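Local coordinates for putative uncharacterized protein (Thermotoga maritima, PDB 3CNL) that is a circularly permuted GTP-binding protein, a GTPase that probably acts in a late step of 50S ribosomal subunit assembly, at residues R29-G41 / K157-V171. Sequence-based numbering, arbitrary orientation.
Sequences RDARAPFATSAYG and KNIFSEDLAAKLLLV
D30 CG stands anti to the backbone N (chi1 -170°), which lays the carboxylate alongside V171, OD2 3.5 Å from V171 CG1. K157, extended beyond CG, drives its ammonium into the turn F35-S38, where NZ donates to A36 O and to S38 O, both at 2.7 Å; it comes from above the A36 carbonyl plane, and water 2 accepts a third bond from it. A36 CB sits on the helix 162-170, 3.6 Å from K167 CB, while T37 CG2 and V171 CG2 meet tip to tip at 3.7 Å. R32 takes D30 side-on, NE to OD1 and NH2 to OD2, with the oxygens nearly in the guanidinium plane; OD1 also accepts from R32 N, closing an Asx turn. Water 1 lies within hydrogen-bonding distance of D30 OD2 and V171 O; the latter also accepts from N109 ND2 of the GTP site. With an alanine at D30, R32 would probably lose its salt-bridge mate, keeping the carbonyls of V235 and A236, and the Asx turn would go. The loop after strand 24-30, flanking the GTP site at K55 and T110, is thus joined to the loop before helix 162-170 by a lysine serving two carbonyls, and to the helix end by a salt bridge packed against V171.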
loop_
_atom_site.group_PDB
_atom_site.type_symbol
_atom_site.label_atom_id
_atom_site.label_comp_id
_atom_site.label_asym_id
_atom_site.label_seq_id
_atom_site.Cartn_x
_atom_site.Cartn_y
_atom_site.Cartn_z
ATOM N N ARG A 29 -0.194 -2.258 4.872
ATOM C CA ARG A 29 -1.117 -1.379 4.171
ATOM C C ARG A 29 -0.404 -0.067 3.896
ATOM O O ARG A 29 0.605 0.217 4.527
ATOM C CB ARG A 29 -2.335 -1.102 5.050
ATOM C CG ARG A 29 -3.108 -2.359 5.529
ATOM C CD ARG A 29 -4.468 -1.948 6.037
ATOM N NE ARG A 29 -5.144 -3.053 6.691
ATOM C CZ ARG A 29 -6.375 -3.014 7.179
ATOM N NH1 ARG A 29 -7.109 -1.907 7.084
ATOM N NH2 ARG A 29 -6.881 -4.097 7.756
ATOM N N ASP A 30 -0.926 0.715 2.959
ATOM C CA ASP A 30 -0.453 2.079 2.702
ATOM C C ASP A 30 -1.312 2.971 3.610
ATOM O O ASP A 30 -2.533 2.867 3.596
ATOM C CB ASP A 30 -0.617 2.424 1.201
ATOM C CG ASP A 30 0.073 3.732 0.803
ATOM O OD1 ASP A 30 -0.134 4.741 1.489
ATOM O OD2 ASP A 30 0.807 3.769 -0.218
ATOM N N ALA A 31 -0.672 3.812 4.429
ATOM C CA ALA A 31 -1.374 4.739 5.330
ATOM C C ALA A 31 -2.218 5.764 4.588
ATOM O O ALA A 31 -3.139 6.364 5.157
ATOM C CB ALA A 31 -0.353 5.476 6.220
ATOM N N ARG A 32 -1.912 5.993 3.316
ATOM C CA ARG A 32 -2.693 6.976 2.528
ATOM C C ARG A 32 -4.060 6.425 2.103
ATOM O O ARG A 32 -5.001 7.178 1.758
ATOM C CB ARG A 32 -1.894 7.412 1.308
ATOM C CG ARG A 32 -0.579 8.084 1.645
ATOM C CD ARG A 32 0.301 8.332 0.408
ATOM N NE ARG A 32 0.698 7.065 -0.245
ATOM C CZ ARG A 32 1.258 6.988 -1.455
ATOM N NH1 ARG A 32 1.487 8.102 -2.151
ATOM N NH2 ARG A 32 1.595 5.804 -1.985
ATOM N N ALA A 33 -4.176 5.102 2.124
ATOM C CA ALA A 33 -5.420 4.444 1.723
ATOM C C ALA A 33 -5.597 3.154 2.517
ATOM O O ALA A 33 -5.449 2.081 1.954
ATOM C CB ALA A 33 -5.375 4.122 0.187
ATOM N N PRO A 34 -5.860 3.243 3.837
ATOM C CA PRO A 34 -5.956 2.022 4.659
ATOM C C PRO A 34 -7.078 1.048 4.369
ATOM O O PRO A 34 -6.899 -0.143 4.634
ATOM C CB PRO A 34 -6.053 2.562 6.102
ATOM C CG PRO A 34 -5.465 3.926 6.001
ATOM C CD PRO A 34 -5.937 4.452 4.675
ATOM N N PHE A 35 -8.226 1.516 3.869
ATOM C CA PHE A 35 -9.280 0.581 3.488
ATOM C C PHE A 35 -8.935 -0.050 2.139
ATOM O O PHE A 35 -8.967 -1.275 1.986
ATOM C CB PHE A 35 -10.667 1.238 3.423
ATOM C CG PHE A 35 -11.362 1.400 4.764
ATOM C CD1 PHE A 35 -11.042 0.601 5.859
ATOM C CD2 PHE A 35 -12.372 2.343 4.906
ATOM C CE1 PHE A 35 -11.688 0.769 7.073
ATOM C CE2 PHE A 35 -13.043 2.512 6.123
ATOM C CZ PHE A 35 -12.708 1.730 7.194
ATOM N N ALA A 36 -8.565 0.782 1.170
ATOM C CA ALA A 36 -8.285 0.291 -0.157
ATOM C C ALA A 36 -7.238 -0.797 -0.122
ATOM O O ALA A 36 -7.385 -1.796 -0.826
ATOM C CB ALA A 36 -7.863 1.452 -1.115
ATOM N N THR A 37 -6.198 -0.618 0.706
ATOM C CA THR A 37 -5.053 -1.542 0.767
ATOM C C THR A 37 -5.161 -2.614 1.880
ATOM O O THR A 37 -4.171 -3.259 2.224
ATOM C CB THR A 37 -3.693 -0.797 0.897
ATOM O OG1 THR A 37 -3.686 0.007 2.085
ATOM C CG2 THR A 37 -3.426 0.086 -0.352
ATOM N N SER A 38 -6.365 -2.808 2.401
ATOM C CA SER A 38 -6.622 -3.831 3.403
ATOM C C SER A 38 -6.614 -5.172 2.707
ATOM O O SER A 38 -6.932 -5.252 1.516
ATOM C CB SER A 38 -7.986 -3.607 4.037
ATOM O OG SER A 38 -9.008 -4.039 3.169
ATOM N N ALA A 39 -6.281 -6.236 3.433
ATOM C CA ALA A 39 -6.216 -7.564 2.817
ATOM C C ALA A 39 -7.569 -8.267 2.870
ATOM O O ALA A 39 -7.672 -9.402 3.344
ATOM C CB ALA A 39 -5.127 -8.417 3.478
ATOM N N TYR A 40 -8.605 -7.578 2.404
ATOM C CA TYR A 40 -9.957 -8.122 2.322
ATOM C C TYR A 40 -9.948 -9.337 1.395
ATOM O O TYR A 40 -9.310 -9.318 0.340
ATOM C CB TYR A 40 -10.896 -7.056 1.773
ATOM C CG TYR A 40 -12.305 -7.080 2.318
ATOM C CD1 TYR A 40 -12.703 -6.172 3.304
ATOM C CD2 TYR A 40 -13.254 -7.977 1.831
ATOM C CE1 TYR A 40 -14.011 -6.163 3.806
ATOM C CE2 TYR A 40 -14.563 -7.983 2.328
ATOM C CZ TYR A 40 -14.936 -7.070 3.319
ATOM O OH TYR A 40 -16.228 -7.063 3.822
ATOM N N GLY A 41 -10.637 -10.400 1.803
ATOM C CA GLY A 41 -10.684 -11.624 1.015
ATOM C C GLY A 41 -10.073 -12.799 1.748
ATOM O O GLY A 41 -10.627 -13.903 1.725
ATOM N N LYS A 157 -6.830 -8.633 -4.915
ATOM C CA LYS A 157 -8.226 -8.663 -4.512
ATOM C C LYS A 157 -9.211 -8.218 -5.591
ATOM O O LYS A 157 -8.813 -7.655 -6.606
ATOM C CB LYS A 157 -8.434 -7.922 -3.187
ATOM C CG LYS A 157 -8.381 -6.420 -3.222
ATOM C CD LYS A 157 -8.193 -5.922 -1.793
ATOM C CE LYS A 157 -8.828 -4.582 -1.604
ATOM N NZ LYS A 157 -8.657 -4.094 -0.218
ATOM N N ASN A 158 -10.492 -8.502 -5.348
ATOM C CA ASN A 158 -11.580 -8.228 -6.290
ATOM C C ASN A 158 -11.911 -6.744 -6.346
ATOM O O ASN A 158 -12.284 -6.143 -5.334
ATOM C CB ASN A 158 -12.827 -9.056 -5.914
ATOM C CG ASN A 158 -14.137 -8.451 -6.434
ATOM O OD1 ASN A 158 -14.437 -8.481 -7.639
ATOM N ND2 ASN A 158 -14.938 -7.921 -5.512
ATOM N N ILE A 159 -11.766 -6.152 -7.527
ATOM C CA ILE A 159 -12.127 -4.755 -7.699
ATOM C C ILE A 159 -13.486 -4.652 -8.373
ATOM O O ILE A 159 -13.611 -4.789 -9.585
ATOM C CB ILE A 159 -11.063 -3.954 -8.466
ATOM C CG1 ILE A 159 -9.705 -4.116 -7.790
ATOM C CG2 ILE A 159 -11.460 -2.490 -8.489
ATOM C CD1 ILE A 159 -8.564 -4.220 -8.736
ATOM N N PHE A 160 -14.495 -4.419 -7.552
ATOM C CA PHE A 160 -15.873 -4.304 -7.987
ATOM C C PHE A 160 -16.223 -2.838 -8.247
ATOM O O PHE A 160 -17.083 -2.534 -9.080
ATOM C CB PHE A 160 -16.791 -4.877 -6.904
ATOM C CG PHE A 160 -16.569 -4.274 -5.541
ATOM C CD1 PHE A 160 -17.577 -3.553 -4.915
ATOM C CD2 PHE A 160 -15.337 -4.414 -4.890
ATOM C CE1 PHE A 160 -17.375 -2.980 -3.658
ATOM C CE2 PHE A 160 -15.118 -3.852 -3.634
ATOM C CZ PHE A 160 -16.136 -3.129 -3.015
ATOM N N SER A 161 -15.541 -1.932 -7.545
ATOM C CA SER A 161 -15.882 -0.521 -7.585
ATOM C C SER A 161 -14.830 0.334 -8.292
ATOM O O SER A 161 -13.646 -0.008 -8.352
ATOM C CB SER A 161 -16.161 -0.001 -6.179
ATOM O OG SER A 161 -14.975 0.097 -5.420
ATOM N N GLU A 162 -15.295 1.455 -8.828
ATOM C CA GLU A 162 -14.441 2.415 -9.502
ATOM C C GLU A 162 -13.547 3.112 -8.463
ATOM O O GLU A 162 -12.360 3.356 -8.703
ATOM C CB GLU A 162 -15.338 3.385 -10.269
ATOM C CG GLU A 162 -14.741 4.695 -10.665
ATOM C CD GLU A 162 -15.816 5.664 -11.126
ATOM O OE1 GLU A 162 -16.443 5.390 -12.180
ATOM O OE2 GLU A 162 -16.040 6.685 -10.421
ATOM N N ASP A 163 -14.129 3.403 -7.303
ATOM C CA ASP A 163 -13.410 4.065 -6.231
ATOM C C ASP A 163 -12.227 3.210 -5.708
ATOM O O ASP A 163 -11.126 3.714 -5.489
ATOM C CB ASP A 163 -14.376 4.403 -5.108
ATOM C CG ASP A 163 -13.720 5.189 -4.011
ATOM O OD1 ASP A 163 -13.364 6.364 -4.236
ATOM O OD2 ASP A 163 -13.561 4.637 -2.917
ATOM N N LEU A 164 -12.456 1.912 -5.534
ATOM C CA LEU A 164 -11.379 1.003 -5.094
ATOM C C LEU A 164 -10.237 0.915 -6.118
ATOM O O LEU A 164 -9.067 1.010 -5.758
ATOM C CB LEU A 164 -11.939 -0.387 -4.749
ATOM C CG LEU A 164 -10.900 -1.443 -4.341
ATOM C CD1 LEU A 164 -10.175 -1.050 -3.059
ATOM C CD2 LEU A 164 -11.517 -2.865 -4.242
ATOM N N ALA A 165 -10.574 0.780 -7.397
ATOM C CA ALA A 165 -9.556 0.781 -8.452
ATOM C C ALA A 165 -8.766 2.097 -8.464
ATOM O O ALA A 165 -7.539 2.087 -8.569
ATOM C CB ALA A 165 -10.201 0.516 -9.821
ATOM N N ALA A 166 -9.471 3.221 -8.339
ATOM C CA ALA A 166 -8.851 4.536 -8.370
ATOM C C ALA A 166 -7.834 4.676 -7.224
ATOM O O ALA A 166 -6.721 5.119 -7.442
ATOM C CB ALA A 166 -9.915 5.605 -8.267
ATOM N N LYS A 167 -8.218 4.243 -6.027
ATOM C CA LYS A 167 -7.358 4.320 -4.829
ATOM C C LYS A 167 -6.137 3.393 -4.904
ATOM O O LYS A 167 -5.003 3.781 -4.548
ATOM C CB LYS A 167 -8.200 4.070 -3.575
ATOM C CG LYS A 167 -8.999 5.297 -3.150
ATOM C CD LYS A 167 -10.186 4.933 -2.294
ATOM C CE LYS A 167 -10.833 6.213 -1.759
ATOM N NZ LYS A 167 -12.126 5.917 -1.069
ATOM N N LEU A 168 -6.360 2.176 -5.382
ATOM C CA LEU A 168 -5.249 1.259 -5.664
ATOM C C LEU A 168 -4.314 1.771 -6.758
ATOM O O LEU A 168 -3.110 1.508 -6.717
ATOM C CB LEU A 168 -5.751 -0.142 -6.000
ATOM C CG LEU A 168 -6.464 -0.929 -4.897
ATOM C CD1 LEU A 168 -7.047 -2.206 -5.475
ATOM C CD2 LEU A 168 -5.452 -1.257 -3.774
ATOM N N LEU A 169 -4.852 2.470 -7.749
ATOM C CA LEU A 169 -3.999 3.164 -8.715
ATOM C C LEU A 169 -3.113 4.223 -8.064
ATOM O O LEU A 169 -1.915 4.347 -8.368
ATOM C CB LEU A 169 -4.867 3.817 -9.817
ATOM C CG LEU A 169 -4.178 4.673 -10.875
ATOM C CD1 LEU A 169 -3.258 3.808 -11.703
ATOM C CD2 LEU A 169 -5.251 5.314 -11.779
ATOM N N LEU A 170 -3.718 5.022 -7.196
ATOM C CA LEU A 170 -3.012 6.137 -6.540
ATOM C C LEU A 170 -1.851 5.669 -5.627
ATOM O O LEU A 170 -0.875 6.385 -5.446
ATOM C CB LEU A 170 -4.030 6.982 -5.729
ATOM C CG LEU A 170 -4.962 7.920 -6.499
ATOM C CD1 LEU A 170 -6.172 8.405 -5.688
ATOM C CD2 LEU A 170 -4.212 9.114 -7.043
ATOM N N VAL A 171 -1.971 4.486 -5.028
ATOM C CA VAL A 171 -0.878 3.938 -4.206
ATOM C C VAL A 171 0.072 3.008 -5.012
ATOM O O VAL A 171 0.984 2.406 -4.455
ATOM C CB VAL A 171 -1.412 3.238 -2.918
ATOM C CG1 VAL A 171 -2.115 4.256 -2.012
ATOM C CG2 VAL A 171 -2.346 2.090 -3.267
HETATM O O HOH W 1 1.931 1.953 -1.893
HETATM O O HOH W 2 -11.212 -3.372 0.588
HETATM O O HOH W 3 -10.849 -9.539 -2.144
#